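Local coordinates for uncharacterized protein (Bacteroides ovatus CL02T12C04, PDB 6PTM) that probably acts as an exo-carrageenase of glycoside hydrolase family 42, trimming sugar units from the ends of carrageenan chains, at residues A78-F81 against M82-K86; P117-E120 against R121-I125; H260-A263 against R264-N267; Q282-G285 against L286-L290. All blocks are in the same frame, centred on the assembly; numbering follows the deposited sequence.

Contact 1. Residues A78-F81 against M82-K86; sequences AEIF and MGYAK
Ala-85 N donates to Phe-81 O at 2.9 Å, one of the i to i+4 backbone bonds that set side chains on successive turns of a single helix. The contact built on this frame centres on the ring of Tyr-84. From one turn earlier, Ile-80 lays CG2 over one face of that ring, 3.4 Å from Tyr-84 CZ and displaced toward the rim, in a CH-pi contact where both side chains run in the same direction. Ile-80 presents this methyl rather than its longer branch because CG2 lies opposite the backbone N, with CG1 beside that N (chi1 -70°). Phe-81 meets the same ring another way: Tyr-84 CD2 stands over the phenylalanine face, 3.9 Å from Phe-81 CE2, in a T-shaped pair with planes at 71°. Tyr-84 thus offers a face to one neighbour and an edge to the other, which limits its rotation, while its OH bonds to Tyr-184 OH and Trp-509 NE1. With an alanine in place of Tyr-84, Ile-80 CG2 and the Phe-81 face would probably lose their shared cover and Trp-509 NE1 its acceptor. Elsewhere, Met-82 CG rests 3.3 Å from Ala-78 O. In the fold, helix 69-90 sets Met-82 against helices 44-63 and 109-139, Phe-81 against helices 109-139 and 534-549, and Ile-80 against helix 182-185.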
loop_
_atom_site.group_PDB
_atom_site.type_symbol
_atom_site.label_atom_id
_atom_site.label_comp_id
_atom_site.label_asym_id
_atom_site.label_seq_id
_atom_site.Cartn_x
_atom_site.Cartn_y
_atom_site.Cartn_z
ATOM N N ALA A 78 9.714 -19.404 -17.422
ATOM C CA ALA A 78 10.317 -20.742 -17.390
ATOM C C ALA A 78 11.709 -20.645 -18.016
ATOM O O ALA A 78 12.687 -21.094 -17.365
ATOM C CB ALA A 78 9.411 -21.716 -18.094
ATOM N N GLU A 79 11.819 -20.000 -19.184
ATOM C CA GLU A 79 13.120 -19.840 -19.901
ATOM C C GLU A 79 14.110 -19.146 -18.978
ATOM O O GLU A 79 15.233 -19.589 -18.907
ATOM C CB GLU A 79 12.960 -19.035 -21.184
ATOM C CG GLU A 79 12.177 -19.788 -22.219
ATOM C CD GLU A 79 11.758 -18.903 -23.366
ATOM O OE1 GLU A 79 11.810 -17.691 -23.225
ATOM O OE2 GLU A 79 11.320 -19.448 -24.353
ATOM N N ILE A 80 13.672 -18.126 -18.243
ATOM C CA ILE A 80 14.576 -17.350 -17.348
ATOM C C ILE A 80 15.031 -18.250 -16.196
ATOM O O ILE A 80 16.228 -18.265 -15.899
ATOM C CB ILE A 80 13.900 -16.060 -16.850
ATOM C CG1 ILE A 80 13.740 -15.059 -18.009
ATOM C CG2 ILE A 80 14.683 -15.461 -15.688
ATOM C CD1 ILE A 80 12.909 -13.843 -17.660
ATOM N N PHE A 81 14.105 -18.967 -15.570
ATOM C CA PHE A 81 14.406 -19.703 -14.319
ATOM C C PHE A 81 15.138 -20.997 -14.647
ATOM O O PHE A 81 15.697 -21.572 -13.711
ATOM C CB PHE A 81 13.158 -19.956 -13.481
ATOM C CG PHE A 81 12.914 -18.822 -12.518
ATOM C CD1 PHE A 81 12.178 -17.710 -12.904
ATOM C CD2 PHE A 81 13.468 -18.851 -11.250
ATOM C CE1 PHE A 81 11.954 -16.681 -12.004
ATOM C CE2 PHE A 81 13.250 -17.819 -10.356
ATOM C CZ PHE A 81 12.504 -16.735 -10.740
ATOM N N MET A 82 15.109 -21.455 -15.890
ATOM C CA MET A 82 15.952 -22.619 -16.253
ATOM C C MET A 82 17.402 -22.137 -16.117
ATOM O O MET A 82 18.219 -22.880 -15.559
ATOM C CB MET A 82 15.680 -23.146 -17.664
ATOM C CG MET A 82 14.372 -23.902 -17.786
ATOM S SD MET A 82 14.301 -25.374 -16.721
ATOM C CE MET A 82 15.349 -26.472 -17.685
ATOM N N GLY A 83 17.713 -20.938 -16.606
ATOM C CA GLY A 83 19.081 -20.408 -16.488
ATOM C C GLY A 83 19.435 -20.131 -15.039
ATOM O O GLY A 83 20.605 -20.381 -14.633
ATOM N N TYR A 84 18.465 -19.661 -14.246
ATOM C CA TYR A 84 18.720 -19.393 -12.811
ATOM C C TYR A 84 18.998 -20.719 -12.089
ATOM O O TYR A 84 19.928 -20.757 -11.258
ATOM C CB TYR A 84 17.557 -18.621 -12.191
ATOM C CG TYR A 84 17.408 -17.197 -12.664
ATOM C CD1 TYR A 84 18.313 -16.598 -13.525
ATOM C CD2 TYR A 84 16.359 -16.415 -12.202
ATOM C CE1 TYR A 84 18.172 -15.280 -13.927
ATOM C CE2 TYR A 84 16.195 -15.097 -12.600
ATOM C CZ TYR A 84 17.112 -14.513 -13.447
ATOM O OH TYR A 84 16.959 -13.204 -13.820
ATOM N N ALA A 85 18.226 -21.773 -12.389
ATOM C CA ALA A 85 18.398 -23.103 -11.788
ATOM C C ALA A 85 19.785 -23.657 -12.176
ATOM O O ALA A 85 20.426 -24.268 -11.312
ATOM C CB ALA A 85 17.304 -24.031 -12.220
ATOM N N LYS A 86 20.221 -23.448 -13.415
ATOM C CA LYS A 86 21.558 -23.890 -13.899
ATOM C C LYS A 86 22.628 -23.140 -13.098
ATOM O O LYS A 86 23.550 -23.774 -12.613
ATOM C CB LYS A 86 21.711 -23.642 -15.408
ATOM C CG LYS A 86 22.924 -24.305 -16.052
ATOM C CD LYS A 86 23.116 -25.735 -15.580
ATOM C CE LYS A 86 23.559 -26.704 -16.646
ATOM N NZ LYS A 86 22.813 -27.977 -16.490
#

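Contact 2. Residues P117-E120 against R121-I125; sequences PDFE and RQEII
Arg-121 reaches back over the preceding turn of helix 109-139 to Asp-118, forming an i to i+3 salt bridge within one helix. Its chain shows how an arginine follows a helix surface before using its charge. Arg-121 CB lies 3.7 Å from Pro-117 O, and CG and CD pass the same oxygen at closer range. Arg-121 CD also approaches Asp-118 OD1, at 3.5 Å. With CG placed beside the backbone N (chi1 -71°) and the chain extended from there to NE, the guanidinium arrives over the earlier turn, where Pro-117 CB lies over one of its faces, 3.6 Å from Arg-121 NH1. At the tip, Arg-121 NH1 donates to Asp-118 OD1 at 3.2 Å; the oxygen lies in the guanidinium plane, but it is met on its syn side 34° out of the carboxylate plane. NH2 pairs with Glu-89 of helix 69-90, so one guanidinium serves two acids. Were a leucine to replace Arg-121, Asp-118 and Glu-89 would probably both be left without this positive mate and the tie between the two helices would weaken. Farther round the helix, Phe-119 and Glu-123 meet at i to i+4 spacing. Glu-123 OE1 is bound by Arg-535, and Glu-123 CG lies over one face of the Phe-119 ring, 3.5 Å from Phe-119 CZ, its carboxylate turned only 14° from the ring plane.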
loop_
_atom_site.group_PDB
_atom_site.type_symbol
_atom_site.label_atom_id
_atom_site.label_comp_id
_atom_site.label_asym_id
_atom_site.label_seq_id
_atom_site.Cartn_x
_atom_site.Cartn_y
_atom_site.Cartn_z
ATOM N N PRO A 117 17.810 -26.173 -7.138
ATOM C CA PRO A 117 17.724 -26.268 -8.593
ATOM C C PRO A 117 16.559 -27.137 -9.080
ATOM O O PRO A 117 15.815 -26.701 -9.951
ATOM C CB PRO A 117 19.101 -26.795 -9.048
ATOM C CG PRO A 117 20.007 -26.450 -7.873
ATOM C CD PRO A 117 19.126 -26.604 -6.644
ATOM N N ASP A 118 16.376 -28.324 -8.511
ATOM C CA ASP A 118 15.254 -29.205 -8.924
ATOM C C ASP A 118 13.914 -28.666 -8.412
ATOM O O ASP A 118 12.899 -29.030 -9.016
ATOM C CB ASP A 118 15.480 -30.658 -8.521
ATOM C CG ASP A 118 16.454 -31.339 -9.471
ATOM O OD1 ASP A 118 16.765 -30.773 -10.567
ATOM O OD2 ASP A 118 16.893 -32.406 -9.103
ATOM N N PHE A 119 13.889 -27.894 -7.328
ATOM C CA PHE A 119 12.634 -27.268 -6.843
ATOM C C PHE A 119 12.179 -26.273 -7.923
ATOM O O PHE A 119 11.022 -26.329 -8.419
ATOM C CB PHE A 119 12.824 -26.621 -5.469
ATOM C CG PHE A 119 11.710 -25.664 -5.136
ATOM C CD1 PHE A 119 10.464 -26.151 -4.784
ATOM C CD2 PHE A 119 11.877 -24.288 -5.294
ATOM C CE1 PHE A 119 9.407 -25.273 -4.527
ATOM C CE2 PHE A 119 10.829 -23.416 -5.043
ATOM C CZ PHE A 119 9.595 -23.910 -4.669
ATOM N N GLU A 120 13.118 -25.459 -8.395
ATOM C CA GLU A 120 12.853 -24.476 -9.459
ATOM C C GLU A 120 12.412 -25.208 -10.726
ATOM O O GLU A 120 11.443 -24.731 -11.338
ATOM C CB GLU A 120 14.053 -23.573 -9.681
ATOM C CG GLU A 120 14.269 -22.668 -8.492
ATOM C CD GLU A 120 15.584 -21.924 -8.574
ATOM O OE1 GLU A 120 16.613 -22.609 -8.783
ATOM O OE2 GLU A 120 15.573 -20.657 -8.428
ATOM N N ARG A 121 13.054 -26.322 -11.090
ATOM C CA ARG A 121 12.652 -27.044 -12.316
ATOM C C ARG A 121 11.262 -27.661 -12.099
ATOM O O ARG A 121 10.459 -27.669 -13.051
ATOM C CB ARG A 121 13.745 -28.045 -12.699
ATOM C CG ARG A 121 15.002 -27.390 -13.234
ATOM C CD ARG A 121 16.216 -28.303 -13.054
ATOM N NE ARG A 121 17.439 -27.671 -13.498
ATOM C CZ ARG A 121 18.643 -27.935 -13.014
ATOM N NH1 ARG A 121 18.794 -28.819 -12.055
ATOM N NH2 ARG A 121 19.686 -27.267 -13.458
ATOM N N GLN A 122 10.975 -28.142 -10.891
ATOM C CA GLN A 122 9.670 -28.777 -10.615
ATOM C C GLN A 122 8.583 -27.699 -10.672
ATOM O O GLN A 122 7.467 -28.001 -11.196
ATOM C CB GLN A 122 9.677 -29.537 -9.288
ATOM C CG GLN A 122 8.380 -30.297 -9.063
ATOM C CD GLN A 122 8.109 -31.348 -10.122
ATOM O OE1 GLN A 122 9.007 -32.021 -10.628
ATOM N NE2 GLN A 122 6.847 -31.516 -10.450
ATOM N N GLU A 123 8.869 -26.495 -10.153
ATOM C CA GLU A 123 7.924 -25.353 -10.240
ATOM C C GLU A 123 7.683 -25.046 -11.719
ATOM O O GLU A 123 6.546 -24.816 -12.073
ATOM C CB GLU A 123 8.462 -24.148 -9.478
ATOM C CG GLU A 123 8.431 -24.378 -7.988
ATOM C CD GLU A 123 7.032 -24.442 -7.427
ATOM O OE1 GLU A 123 6.332 -23.394 -7.463
ATOM O OE2 GLU A 123 6.651 -25.529 -6.935
ATOM N N ILE A 124 8.721 -25.065 -12.556
ATOM C CA ILE A 124 8.555 -24.814 -14.019
ATOM C C ILE A 124 7.652 -25.908 -14.629
ATOM O O ILE A 124 6.792 -25.558 -15.433
ATOM C CB ILE A 124 9.926 -24.727 -14.694
ATOM C CG1 ILE A 124 10.686 -23.476 -14.226
ATOM C CG2 ILE A 124 9.777 -24.807 -16.204
ATOM C CD1 ILE A 124 12.158 -23.450 -14.604
ATOM N N ILE A 125 7.807 -27.168 -14.219
ATOM C CA ILE A 125 7.030 -28.331 -14.762
ATOM C C ILE A 125 5.549 -28.142 -14.391
ATOM O O ILE A 125 4.684 -28.283 -15.297
ATOM C CB ILE A 125 7.609 -29.670 -14.269
ATOM C CG1 ILE A 125 8.994 -29.948 -14.876
ATOM C CG2 ILE A 125 6.639 -30.831 -14.528
ATOM C CD1 ILE A 125 9.820 -30.977 -14.089
#

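Contact 3. Residues H260-A263 against R264-N267; sequences HPLA and RQVN
Ala-263 O receives two hydrogens from a single residue, Asn-267: the backbone N at 3.0 Å and the side-chain ND2 at 2.8 Å. This is the tight side of the first turns of helix 261-278. The amide bond is nearly straight (171°) although ND2 stands well above the carbonyl plane. It can form because CG of Asn-267 sits beside its own backbone N (chi1 -79°), which carries the amide back along the helix. ND2 also bonds to Tyr-256 OH and OD1 to Asn-198 ND2, so both ends of this buried amide are held and its flip is fixed. On the same flank Arg-264 lies with Asn-267 against helix 358-385, its NE bonded to Ile-258 O and its NH2 paired with Glu-373. Packing is close nearby as well: Val-266 CG2 lies 3.1 Å from Leu-262 O, which accepts from Val-266 N. The other side is looser. Pro-261 turns its ring from the following turn and is exposed, although its O accepts from Gln-265 N. The partly exposed Gln-265 hydrogen-bonds through NE2 to Asn-204 OD1, and its amide touches Leu-262 only in passing, with Gln-265 OE1 3.8 Å from Leu-262 CD1. At the helix start, His-260 ND1 accepts from Leu-262 N at 2.9 Å, that nitrogen lying in the imidazole plane, while His-260 O takes Arg-264 N: a histidine N-cap that begins a helix.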
loop_
_atom_site.group_PDB
_atom_site.type_symbol
_atom_site.label_atom_id
_atom_site.label_comp_id
_atom_site.label_asym_id
_atom_site.label_seq_id
_atom_site.Cartn_x
_atom_site.Cartn_y
_atom_site.Cartn_z
ATOM N N HIS A 260 17.688 22.128 8.605
ATOM C CA HIS A 260 18.982 22.861 8.498
ATOM C C HIS A 260 19.026 23.617 7.172
ATOM O O HIS A 260 18.723 23.025 6.133
ATOM C CB HIS A 260 20.158 21.907 8.619
ATOM C CG HIS A 260 21.449 22.613 8.862
ATOM N ND1 HIS A 260 22.012 23.444 7.921
ATOM C CD2 HIS A 260 22.271 22.616 9.933
ATOM C CE1 HIS A 260 23.127 23.951 8.409
ATOM N NE2 HIS A 260 23.323 23.446 9.647
ATOM N N PRO A 261 19.390 24.923 7.135
ATOM C CA PRO A 261 19.425 25.682 5.879
ATOM C C PRO A 261 20.336 25.080 4.814
ATOM O O PRO A 261 20.026 25.255 3.675
ATOM C CB PRO A 261 19.958 27.067 6.256
ATOM C CG PRO A 261 19.512 27.214 7.691
ATOM C CD PRO A 261 19.615 25.813 8.288
ATOM N N LEU A 262 21.423 24.404 5.196
ATOM C CA LEU A 262 22.363 23.874 4.200
ATOM C C LEU A 262 21.713 22.636 3.563
ATOM O O LEU A 262 21.974 22.352 2.373
ATOM C CB LEU A 262 23.701 23.582 4.874
ATOM C CG LEU A 262 24.786 23.075 3.945
ATOM C CD1 LEU A 262 25.154 24.144 2.941
ATOM C CD2 LEU A 262 25.990 22.625 4.738
ATOM N N ALA A 263 20.832 21.958 4.291
ATOM C CA ALA A 263 20.074 20.816 3.741
ATOM C C ALA A 263 19.133 21.337 2.657
ATOM O O ALA A 263 19.075 20.736 1.571
ATOM C CB ALA A 263 19.342 20.089 4.846
ATOM N N ARG A 264 18.416 22.427 2.935
ATOM C CA ARG A 264 17.486 23.048 1.964
ATOM C C ARG A 264 18.261 23.593 0.732
ATOM O O ARG A 264 17.764 23.419 -0.419
ATOM C CB ARG A 264 16.623 24.094 2.677
ATOM C CG ARG A 264 15.971 23.538 3.936
ATOM C CD ARG A 264 14.464 23.495 3.864
ATOM N NE ARG A 264 13.842 22.629 4.879
ATOM C CZ ARG A 264 12.540 22.656 5.170
ATOM N NH1 ARG A 264 11.755 23.541 4.570
ATOM N NH2 ARG A 264 12.029 21.822 6.060
ATOM N N GLN A 265 19.417 24.229 0.929
ATOM C CA GLN A 265 20.262 24.690 -0.212
ATOM C C GLN A 265 20.589 23.472 -1.102
ATOM O O GLN A 265 20.446 23.540 -2.348
ATOM C CB GLN A 265 21.542 25.377 0.284
ATOM C CG GLN A 265 22.553 25.682 -0.841
ATOM C CD GLN A 265 23.884 26.122 -0.279
ATOM O OE1 GLN A 265 23.899 26.939 0.627
ATOM N NE2 GLN A 265 24.992 25.532 -0.741
ATOM N N VAL A 266 21.014 22.380 -0.491
ATOM C CA VAL A 266 21.550 21.219 -1.251
ATOM C C VAL A 266 20.398 20.583 -2.039
ATOM O O VAL A 266 20.564 20.302 -3.259
ATOM C CB VAL A 266 22.307 20.219 -0.347
ATOM C CG1 VAL A 266 22.582 18.919 -1.079
ATOM C CG2 VAL A 266 23.617 20.797 0.191
ATOM N N ASN A 267 19.255 20.374 -1.388
ATOM C CA ASN A 267 18.083 19.785 -2.073
ATOM C C ASN A 267 17.636 20.712 -3.211
ATOM O O ASN A 267 17.371 20.185 -4.291
ATOM C CB ASN A 267 16.970 19.454 -1.077
ATOM C CG ASN A 267 17.279 18.170 -0.353
ATOM O OD1 ASN A 267 16.904 17.082 -0.794
ATOM N ND2 ASN A 267 18.002 18.278 0.740
#

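Contact 4. Residues Q282-G285 against L286-L290; sequences QYTG and LGYML
Thr-284 O accepts from Gly-287 N at 2.8 Å and closes a type I beta turn, the link by which the chain passes from a short 3-10 segment into strand 288-292. In a parallel beta-alpha fold such as the barrel expected of family 42, this is a helix-to-strand connection. Among the backbone bonds, the turn bond is somewhat bent at the hydrogen (146°), and its donor stands 57° out of the Thr-284 carbonyl plane. A second bond, from Gly-285 N to Gln-282 O at 2.9 Å, fastens the turn to the segment before it. Leu-286 and Gly-287 then pair with strand 225-230, and Tyr-288 bonds to Lys-390 and His-392 on the other flank. The two glycines have different grounds: a CB at Gly-285 would be crowded by Gln-282 O, whereas Gly-287 has a positive phi of 93°, a state that residues with a CB seldom adopt. The apolar contact is slighter. Leu-286 packs on Leu-191 and Ile-224, and the chief side-chain meeting within the turn joins Thr-284 and Tyr-288, which lie alongside each other and point the same way. Thr-284 CG2 sits beside its backbone N, opposite the carbonyl carbon, which brings the methyl up to the hydroxyl end of Tyr-288. At the polar ends, Thr-284 OG1 turns instead to Lys-281 O, and Tyr-288 OH is bonded to Asp-386. That hydroxyl is also what the methyl touches, Thr-284 CG2 lying 3.7 Å from Tyr-288 OH, with CB of the same threonine 4.1 Å from Tyr-288 CE1.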
loop_
_atom_site.group_PDB
_atom_site.type_symbol
_atom_site.label_atom_id
_atom_site.label_comp_id
_atom_site.label_asym_id
_atom_site.label_seq_id
_atom_site.Cartn_x
_atom_site.Cartn_y
_atom_site.Cartn_z
ATOM N N GLN A 282 8.241 10.833 -20.370
ATOM C CA GLN A 282 7.434 9.633 -20.059
ATOM C C GLN A 282 8.024 8.945 -18.811
ATOM O O GLN A 282 7.198 8.405 -18.031
ATOM C CB GLN A 282 7.325 8.765 -21.312
ATOM C CG GLN A 282 6.570 7.445 -21.096
ATOM C CD GLN A 282 5.073 7.573 -20.901
ATOM O OE1 GLN A 282 4.533 8.683 -20.788
ATOM N NE2 GLN A 282 4.393 6.428 -20.809
ATOM N N TYR A 283 9.355 9.007 -18.552
ATOM C CA TYR A 283 9.988 8.271 -17.417
ATOM C C TYR A 283 9.680 8.955 -16.072
ATOM O O TYR A 283 10.059 8.398 -15.041
ATOM C CB TYR A 283 11.479 7.980 -17.645
ATOM C CG TYR A 283 12.426 9.158 -17.675
ATOM C CD1 TYR A 283 12.799 9.813 -16.507
ATOM C CD2 TYR A 283 12.976 9.603 -18.869
ATOM C CE1 TYR A 283 13.669 10.904 -16.520
ATOM C CE2 TYR A 283 13.859 10.681 -18.903
ATOM C CZ TYR A 283 14.222 11.319 -17.720
ATOM O OH TYR A 283 15.078 12.375 -17.738
ATOM N N THR A 284 8.993 10.092 -16.073
ATOM C CA THR A 284 8.489 10.780 -14.858
ATOM C C THR A 284 6.984 10.565 -14.706
ATOM O O THR A 284 6.441 11.106 -13.741
ATOM C CB THR A 284 8.785 12.287 -14.891
ATOM O OG1 THR A 284 8.020 12.943 -15.906
ATOM C CG2 THR A 284 10.252 12.547 -15.127
ATOM N N GLY A 285 6.330 9.814 -15.595
ATOM C CA GLY A 285 4.850 9.701 -15.588
ATOM C C GLY A 285 4.262 9.123 -14.296
ATOM O O GLY A 285 3.112 9.507 -13.933
ATOM N N LEU A 286 4.963 8.208 -13.633
ATOM C CA LEU A 286 4.517 7.679 -12.317
ATOM C C LEU A 286 5.219 8.454 -11.192
ATOM O O LEU A 286 5.262 7.969 -10.059
ATOM C CB LEU A 286 4.748 6.165 -12.252
ATOM C CG LEU A 286 3.546 5.339 -12.707
ATOM C CD1 LEU A 286 3.943 3.899 -12.876
ATOM C CD2 LEU A 286 2.362 5.443 -11.740
ATOM N N GLY A 287 5.737 9.637 -11.514
ATOM C CA GLY A 287 5.956 10.692 -10.532
ATOM C C GLY A 287 7.349 10.683 -9.942
ATOM O O GLY A 287 8.265 9.944 -10.447
ATOM N N TYR A 288 7.505 11.570 -8.962
ATOM C CA TYR A 288 8.739 11.817 -8.193
ATOM C C TYR A 288 8.532 11.293 -6.771
ATOM O O TYR A 288 7.653 11.777 -6.010
ATOM C CB TYR A 288 9.074 13.310 -8.194
ATOM C CG TYR A 288 9.363 13.911 -9.542
ATOM C CD1 TYR A 288 8.326 14.228 -10.417
ATOM C CD2 TYR A 288 10.656 14.254 -9.910
ATOM C CE1 TYR A 288 8.575 14.810 -11.648
ATOM C CE2 TYR A 288 10.922 14.843 -11.141
ATOM C CZ TYR A 288 9.876 15.121 -12.009
ATOM O OH TYR A 288 10.083 15.727 -13.209
ATOM N N MET A 289 9.336 10.299 -6.420
ATOM C CA MET A 289 9.245 9.594 -5.119
ATOM C C MET A 289 10.156 10.317 -4.129
ATOM O O MET A 289 11.388 10.278 -4.328
ATOM C CB MET A 289 9.677 8.145 -5.340
ATOM C CG MET A 289 9.104 7.172 -4.342
ATOM S SD MET A 289 9.917 7.275 -2.772
ATOM C CE MET A 289 11.640 6.954 -3.150
ATOM N N LEU A 290 9.590 11.023 -3.152
ATOM C CA LEU A 290 10.342 12.078 -2.433
ATOM C C LEU A 290 11.208 11.473 -1.322
ATOM O O LEU A 290 12.182 12.129 -0.964
ATOM C CB LEU A 290 9.409 13.149 -1.860
ATOM C CG LEU A 290 8.576 13.910 -2.885
ATOM C CD1 LEU A 290 7.667 14.920 -2.201
ATOM C CD2 LEU A 290 9.448 14.579 -3.933
#

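Overall arrangement
Followed from the N terminus, the four contacts come in series, none enclosing or crossing another, because each joins adjacent residues of the chain. Contact 1, on helix 69-90, and contact 2, on helix 109-139, have centres about 9 Å apart and touch directly: Met-82 SD meets Ile-124 CD1 at 3.6 Å, so the two helices pack directly against each other, with helix 44-63 beside both. Contact 3 lies far off, its centre about 47 Å from that of contact 1, at the start of helix 261-278. The chain runs along that helix into contact 4, whose turn, the one loop closed here, delivers strand 288-292 to the parallel sheet, between strands 225-230 and 391-394.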